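Local coordinates for protein translation initiation factor 6 (Methanocaldococcus jannaschii, PDB 1G61) that binds the 50S ribosomal subunit and keeps it from joining the 30S subunit to form the 70S initiation complex, at residues Pro73-Asp78 against Lys103-Gly108; Thr143-Pro148 against Leu162-Val167; Ile111-Lys116 against Asp133-Glu138. All coordinates share one frame; numbering follows the deposited sequence.

Contact 1 (Pro73-Asp78 against Lys103-Gly108); sequences PKIVED and KNTALG
The carbonyl oxygen of K103 accepts a hydrogen from a water 2.7 Å away, and that same water accepts one from K74 NZ at 3.0 Å. K74 spans the gap with a chain fully extended beyond CG, which brings NZ within 4.1 Å of K103 CA. Its charge lies 5.5 Å from K103 NZ, and mild repulsion between the two ammonium groups is likely at this solvent-exposed end. Further in, P73 CB sits 3.4 Å from T105 O, an oxygen that also takes a weak hydrogen bond from L107 N. In this five-part alpha-beta pentein fold, the contact sets the type I turn P73-V76, leading from strand 69-73 to helix 78-90, against the loop entering helix 107-110. That loop is shaped by an Asx turn: N104 OD1 accepts from the N-H of A106, the N-cap residue. T105 keeps OG1 between N and the carbonyl carbon (chi1 56°), which leaves CG2 beside its own N to meet I75 CG2 at 4.1 Å, the two side chains crossing nearly at right angles. On the buried side L107 CD1 presses on the start of the turn, 3.5 Å from P73 N.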
# COMPACT_ATOMS: atom_id res chain seq x y z
N PRO A 73 1.76 -13.70 0.21
CA PRO A 73 2.04 -14.59 -0.92
C PRO A 73 2.41 -15.98 -0.43
O PRO A 73 2.72 -16.23 0.76
CB PRO A 73 3.24 -13.88 -1.58
CG PRO A 73 4.03 -13.36 -0.40
CD PRO A 73 2.92 -12.83 0.51
N LYS A 74 2.41 -16.93 -1.41
CA LYS A 74 2.63 -18.32 -1.04
C LYS A 74 4.03 -18.55 -0.49
O LYS A 74 4.27 -19.59 0.14
CB LYS A 74 2.37 -19.24 -2.25
CG LYS A 74 3.35 -19.00 -3.41
CD LYS A 74 2.97 -19.86 -4.61
CE LYS A 74 3.86 -19.55 -5.80
NZ LYS A 74 3.85 -20.65 -6.81
N ILE A 75 4.97 -17.65 -0.74
CA ILE A 75 6.35 -17.81 -0.29
C ILE A 75 6.51 -17.37 1.15
O ILE A 75 7.63 -17.44 1.68
CB ILE A 75 7.31 -17.03 -1.23
CG1 ILE A 75 7.01 -15.52 -1.33
CG2 ILE A 75 7.41 -17.66 -2.62
CD1 ILE A 75 8.09 -14.74 -2.07
N VAL A 76 5.45 -16.88 1.84
CA VAL A 76 5.65 -16.47 3.23
C VAL A 76 6.13 -17.68 4.02
O VAL A 76 5.67 -18.80 3.84
CB VAL A 76 4.37 -15.80 3.79
CG1 VAL A 76 3.24 -16.84 3.94
CG2 VAL A 76 4.65 -15.11 5.10
N GLU A 77 7.09 -17.46 4.91
CA GLU A 77 7.70 -18.54 5.67
C GLU A 77 6.98 -18.75 6.99
O GLU A 77 6.39 -17.80 7.51
CB GLU A 77 9.20 -18.21 5.88
CG GLU A 77 9.82 -18.06 4.48
CD GLU A 77 11.28 -17.72 4.44
OE1 GLU A 77 11.96 -17.65 5.49
OE2 GLU A 77 11.89 -17.49 3.36
N ASP A 78 6.99 -19.95 7.54
CA ASP A 78 6.28 -20.20 8.79
C ASP A 78 6.69 -19.26 9.89
O ASP A 78 5.83 -18.78 10.65
CB ASP A 78 6.52 -21.66 9.22
CG ASP A 78 5.80 -22.68 8.36
OD1 ASP A 78 4.97 -22.31 7.51
OD2 ASP A 78 6.09 -23.87 8.54
N LYS A 103 0.74 -17.62 -8.64
CA LYS A 103 2.10 -17.81 -9.12
C LYS A 103 2.88 -16.50 -9.10
O LYS A 103 4.09 -16.52 -8.89
CB LYS A 103 2.09 -18.42 -10.52
CG LYS A 103 1.69 -19.90 -10.58
CD LYS A 103 1.57 -20.43 -11.99
CE LYS A 103 1.25 -21.92 -12.11
NZ LYS A 103 2.51 -22.67 -11.78
N ASN A 104 2.19 -15.39 -9.31
CA ASN A 104 2.81 -14.07 -9.17
C ASN A 104 2.69 -13.67 -7.71
O ASN A 104 1.59 -13.41 -7.24
CB ASN A 104 2.12 -13.05 -10.09
CG ASN A 104 2.90 -11.76 -10.19
OD1 ASN A 104 3.68 -11.41 -9.28
ND2 ASN A 104 2.73 -10.99 -11.27
N THR A 105 3.83 -13.59 -7.02
CA THR A 105 3.82 -13.35 -5.57
C THR A 105 3.79 -11.87 -5.20
O THR A 105 3.74 -11.56 -4.02
CB THR A 105 5.05 -13.99 -4.90
OG1 THR A 105 6.21 -13.45 -5.58
CG2 THR A 105 5.01 -15.48 -5.08
N ALA A 106 3.81 -10.96 -6.19
CA ALA A 106 3.90 -9.51 -5.91
C ALA A 106 2.54 -8.90 -5.60
O ALA A 106 2.05 -8.01 -6.32
CB ALA A 106 4.60 -8.80 -7.07
N LEU A 107 1.89 -9.41 -4.55
CA LEU A 107 0.52 -9.02 -4.27
C LEU A 107 0.36 -7.50 -4.11
O LEU A 107 -0.66 -6.95 -4.57
CB LEU A 107 -0.00 -9.69 -3.00
CG LEU A 107 0.09 -11.22 -2.98
CD1 LEU A 107 -0.49 -11.74 -1.67
CD2 LEU A 107 -0.63 -11.86 -4.19
N GLY A 108 1.33 -6.87 -3.47
CA GLY A 108 1.26 -5.43 -3.26
C GLY A 108 1.36 -4.64 -4.53
O GLY A 108 0.86 -3.52 -4.64
O HOH W 1 5.39 -18.91 -8.68

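Contact 2 (Thr143-Pro148 against Leu162-Val167); sequences TIAELP and LTHPLV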
# COMPACT_ATOMS: atom_id res chain seq x y z
N THR A 143 -7.07 -2.09 -14.51
CA THR A 143 -5.71 -1.56 -14.70
C THR A 143 -5.66 -0.11 -14.23
O THR A 143 -6.71 0.44 -13.90
CB THR A 143 -5.31 -1.65 -16.18
OG1 THR A 143 -6.34 -1.04 -16.97
CG2 THR A 143 -5.28 -3.11 -16.64
N ILE A 144 -4.48 0.48 -14.22
CA ILE A 144 -4.27 1.90 -13.96
C ILE A 144 -3.39 2.43 -15.07
O ILE A 144 -2.26 1.94 -15.19
CB ILE A 144 -3.62 2.16 -12.58
CG1 ILE A 144 -4.47 1.70 -11.42
CG2 ILE A 144 -3.20 3.64 -12.46
CD1 ILE A 144 -5.50 2.69 -10.97
N ALA A 145 -3.92 3.38 -15.86
CA ALA A 145 -3.15 3.96 -16.98
C ALA A 145 -2.69 2.80 -17.85
O ALA A 145 -1.55 2.81 -18.32
CB ALA A 145 -2.00 4.81 -16.50
N GLU A 146 -3.52 1.79 -18.08
CA GLU A 146 -3.28 0.62 -18.92
C GLU A 146 -2.34 -0.40 -18.30
O GLU A 146 -2.08 -1.45 -18.92
CB GLU A 146 -2.70 0.99 -20.31
CG GLU A 146 -3.46 2.14 -20.99
CD GLU A 146 -3.08 2.31 -22.45
OE1 GLU A 146 -2.29 3.25 -22.76
OE2 GLU A 146 -3.61 1.53 -23.25
N LEU A 147 -1.84 -0.18 -17.10
CA LEU A 147 -0.90 -1.08 -16.43
C LEU A 147 -1.57 -2.00 -15.44
O LEU A 147 -2.43 -1.56 -14.66
CB LEU A 147 0.18 -0.24 -15.70
CG LEU A 147 0.95 0.73 -16.63
CD1 LEU A 147 1.79 1.67 -15.78
CD2 LEU A 147 1.78 -0.06 -17.64
N PRO A 148 -1.26 -3.29 -15.44
CA PRO A 148 -1.92 -4.22 -14.54
C PRO A 148 -1.34 -4.20 -13.12
O PRO A 148 -2.00 -4.74 -12.21
CB PRO A 148 -1.71 -5.57 -15.23
CG PRO A 148 -0.36 -5.40 -15.89
CD PRO A 148 -0.33 -3.97 -16.38
N LEU A 162 -4.06 8.90 -5.15
CA LEU A 162 -3.13 9.49 -6.12
C LEU A 162 -2.78 8.47 -7.19
O LEU A 162 -2.37 7.36 -6.83
CB LEU A 162 -1.85 9.98 -5.42
CG LEU A 162 -0.74 10.51 -6.33
CD1 LEU A 162 -1.09 11.93 -6.80
CD2 LEU A 162 0.61 10.48 -5.62
N THR A 163 -2.94 8.82 -8.47
CA THR A 163 -2.62 7.86 -9.52
C THR A 163 -1.43 8.30 -10.36
O THR A 163 -1.08 9.48 -10.37
CB THR A 163 -3.81 7.61 -10.47
OG1 THR A 163 -3.98 8.77 -11.31
CG2 THR A 163 -5.10 7.42 -9.69
N HIS A 164 -0.90 7.36 -11.13
CA HIS A 164 -0.08 7.59 -12.30
C HIS A 164 -0.60 8.79 -13.09
O HIS A 164 -1.82 8.95 -13.28
CB HIS A 164 -0.20 6.30 -13.15
CG HIS A 164 0.72 6.22 -14.32
ND1 HIS A 164 0.68 7.06 -15.42
CD2 HIS A 164 1.73 5.35 -14.53
CE1 HIS A 164 1.65 6.67 -16.27
NE2 HIS A 164 2.29 5.64 -15.75
N PRO A 165 0.33 9.61 -13.59
CA PRO A 165 -0.09 10.87 -14.26
C PRO A 165 -0.89 10.65 -15.53
O PRO A 165 -1.54 11.64 -15.99
CB PRO A 165 1.25 11.57 -14.54
CG PRO A 165 2.27 10.52 -14.51
CD PRO A 165 1.80 9.46 -13.55
N LEU A 166 -0.90 9.48 -16.16
CA LEU A 166 -1.58 9.30 -17.44
C LEU A 166 -2.96 8.70 -17.29
O LEU A 166 -3.59 8.29 -18.28
CB LEU A 166 -0.74 8.45 -18.42
CG LEU A 166 0.57 9.13 -18.83
CD1 LEU A 166 1.33 8.26 -19.82
CD2 LEU A 166 0.30 10.53 -19.38
N VAL A 167 -3.50 8.67 -16.09
CA VAL A 167 -4.89 8.21 -15.90
C VAL A 167 -5.85 9.23 -16.48
O VAL A 167 -5.77 10.45 -16.23
CB VAL A 167 -5.17 8.00 -14.40
CG1 VAL A 167 -6.65 7.80 -14.15
CG2 VAL A 167 -4.40 6.82 -13.86
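T163, the last residue of strand 160-163, brings its CB to the outer limit of contact with I144 CG2, while its hydroxyl turns along its own chain and donates to H164 O at 2.9 Å. That oxygen has a second donor, V167 N, which arrives from the opposite face of the carbonyl plane and closes the type I turn H164-V167. The H164 ring follows, with CG anti to the backbone N (chi1 -172°), and A145 CB lies over one of its faces, 3.9 Å from the ring centroid and 22° off the normal: a CH-pi contact. L147 CD1 approaches the same ring obliquely, 3.9 Å from H164 CD2. The methyl and the leucine both come from the type I' turn I144-L147, whose end residues exchange two backbone hydrogen bonds, as in a tight two-residue beta hairpin; it stands in the connection from strand 138-141 to strand 154-156. L166 N lies in the plane of the H164 ring and donates to ND1 at 3.0 Å, which fixes the ring's rotation and is consistent with a neutral imidazole protonated at NE2. L166 CB also brushes A145 CB. At V167, CG2 packs 3.7 Å from I144 CG2, with helix 169-179 beneath both through L172 and L175. E171 of that helix accepts from A145 N.

Contact 3 (Ile111-Lys116 against Asp133-Glu138); sequences ILTNDK and DSLNVE
With chi1 at -167°, T113 places OG1 anti to its backbone N, and L135, with CG beside its own N (chi1 -63°), stretches out to meet it. The two side chains come together tip to tip: L135 CD1 lies 3.6 Å from T113 OG1 and 3.9 Å from T113 CB. The same methyl also grazes I111 CG2 at 4.4 Å, two residues earlier on the strand. V137 takes the next place along. Its CG1 points at the turn and sits 3.3 Å from D115 O, a close approach of a methyl to a carbonyl oxygen, while CG2 faces back toward T113 OG1. The contact lies where a beta hairpin (111-113, 117-120) runs into a beta-alpha-beta crossover: helix 128-135 links strand 117-120 to its parallel neighbour 138-141. T113, L135 and V137 all rest on A118 of the middle strand. N136, with positive phi, turns the chain out of the helix toward that last strand. The hairpin turn is held by N114, whose OD1 accepts from K116 N at 2.8 Å in an Asx turn, the donor standing above the carbonyl plane. N66 ND2 bonds to both N114 O and L135 O, tying together the two sides of the contact from outside. The charged ends of the turn have partners beyond the contact: D115 bonds to K67 N and N158 ND2, and K116 NZ to N158 O and K180 O. A water closes the exposed end, donating to K116 O at 2.8 Å and accepting from E138 N at 2.9 Å.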
# COMPACT_ATOMS: atom_id res chain seq x y z
N ILE A 111 -2.47 -5.35 -6.32
CA ILE A 111 -3.72 -5.06 -5.62
C ILE A 111 -3.62 -3.67 -4.99
O ILE A 111 -2.56 -3.31 -4.42
CB ILE A 111 -3.97 -6.11 -4.52
CG1 ILE A 111 -4.07 -7.52 -5.14
CG2 ILE A 111 -5.19 -5.76 -3.68
CD1 ILE A 111 -4.07 -8.65 -4.11
N LEU A 112 -4.70 -2.94 -5.05
CA LEU A 112 -4.79 -1.59 -4.51
C LEU A 112 -6.05 -1.51 -3.66
O LEU A 112 -7.13 -1.66 -4.23
CB LEU A 112 -4.83 -0.60 -5.66
CG LEU A 112 -4.95 0.87 -5.37
CD1 LEU A 112 -3.66 1.41 -4.76
CD2 LEU A 112 -5.25 1.61 -6.68
N THR A 113 -5.96 -1.29 -2.35
CA THR A 113 -7.14 -1.37 -1.49
C THR A 113 -7.14 -0.29 -0.44
O THR A 113 -6.09 0.08 0.10
CB THR A 113 -7.23 -2.75 -0.84
OG1 THR A 113 -8.54 -2.92 -0.24
CG2 THR A 113 -6.16 -3.01 0.25
N ASN A 114 -8.36 0.17 -0.11
CA ASN A 114 -8.52 0.88 1.16
C ASN A 114 -9.52 0.07 1.99
O ASN A 114 -9.68 -1.15 1.75
CB ASN A 114 -8.88 2.35 1.00
CG ASN A 114 -10.21 2.59 0.30
OD1 ASN A 114 -10.97 1.64 0.06
ND2 ASN A 114 -10.50 3.86 -0.01
N ASP A 115 -10.24 0.67 2.94
CA ASP A 115 -11.20 -0.07 3.76
C ASP A 115 -12.59 -0.09 3.14
O ASP A 115 -13.50 -0.60 3.83
CB ASP A 115 -11.28 0.57 5.16
CG ASP A 115 -9.97 0.41 5.90
OD1 ASP A 115 -9.12 -0.42 5.52
OD2 ASP A 115 -9.71 1.16 6.87
N LYS A 116 -12.74 0.42 1.92
CA LYS A 116 -14.03 0.54 1.24
C LYS A 116 -14.04 -0.11 -0.13
O LYS A 116 -15.16 -0.40 -0.60
CB LYS A 116 -14.47 2.04 1.12
CG LYS A 116 -14.67 2.65 2.51
CD LYS A 116 -14.92 4.14 2.49
CE LYS A 116 -13.64 4.93 2.31
NZ LYS A 116 -13.91 6.40 2.29
N ASP A 133 -13.11 -11.96 0.38
CA ASP A 133 -13.43 -12.48 1.72
C ASP A 133 -12.46 -11.97 2.77
O ASP A 133 -12.90 -11.77 3.92
CB ASP A 133 -13.47 -14.00 1.68
CG ASP A 133 -14.71 -14.53 0.93
OD1 ASP A 133 -15.60 -13.73 0.55
OD2 ASP A 133 -14.76 -15.74 0.73
N SER A 134 -11.19 -11.76 2.42
CA SER A 134 -10.20 -11.31 3.37
C SER A 134 -10.29 -9.79 3.58
O SER A 134 -10.35 -9.32 4.70
CB SER A 134 -8.78 -11.69 2.92
OG SER A 134 -7.84 -10.99 3.76
N LEU A 135 -10.27 -9.05 2.46
CA LEU A 135 -10.30 -7.58 2.58
C LEU A 135 -11.68 -7.06 2.96
O LEU A 135 -11.79 -5.93 3.45
CB LEU A 135 -9.84 -6.95 1.28
CG LEU A 135 -8.39 -7.26 0.88
CD1 LEU A 135 -8.07 -6.50 -0.41
CD2 LEU A 135 -7.39 -6.91 1.96
N ASN A 136 -12.75 -7.86 2.71
CA ASN A 136 -14.09 -7.52 3.13
C ASN A 136 -14.55 -6.22 2.52
O ASN A 136 -15.23 -5.41 3.18
CB ASN A 136 -14.22 -7.47 4.68
CG ASN A 136 -15.66 -7.39 5.16
OD1 ASN A 136 -15.95 -6.71 6.16
ND2 ASN A 136 -16.50 -8.11 4.48
N VAL A 137 -14.24 -6.00 1.24
CA VAL A 137 -14.68 -4.84 0.48
C VAL A 137 -15.06 -5.28 -0.94
O VAL A 137 -14.72 -6.38 -1.37
CB VAL A 137 -13.62 -3.75 0.38
CG1 VAL A 137 -13.26 -3.14 1.74
CG2 VAL A 137 -12.36 -4.30 -0.29
N GLU A 138 -15.75 -4.38 -1.62
CA GLU A 138 -16.00 -4.59 -3.04
C GLU A 138 -14.68 -4.73 -3.77
O GLU A 138 -13.81 -3.84 -3.56
CB GLU A 138 -16.76 -3.37 -3.57
CG GLU A 138 -16.91 -3.46 -5.11
CD GLU A 138 -17.37 -2.19 -5.77
OE1 GLU A 138 -17.62 -1.15 -5.11
OE2 GLU A 138 -17.57 -2.17 -7.01
O HOH W 2 -17.14 -2.27 -0.16

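All three contacts are partly buried, but contact 2 has the greatest share of buried residues and contact 1 the most exposed character. Helix 107-110 begins at the end of segment 103-108 and runs directly into strand 111-113 of contact 3. Contact 3 in turn feeds strand 138-141, whose far end leads into the 143-148 turn of contact 2. None has a direct hydrogen bond between its segments. Contacts 1 and 3 each add a water bridge at an exposed edge, from a lysine ammonium to a backbone carbonyl in contact 1 and between two backbone groups in contact 3, whereas contact 2 relies on a histidine face and methyl groups. Contact 3 alone packs a helix end against a beta hairpin; the others are mostly turn against loop, plus L107 (helix) and T163 (strand).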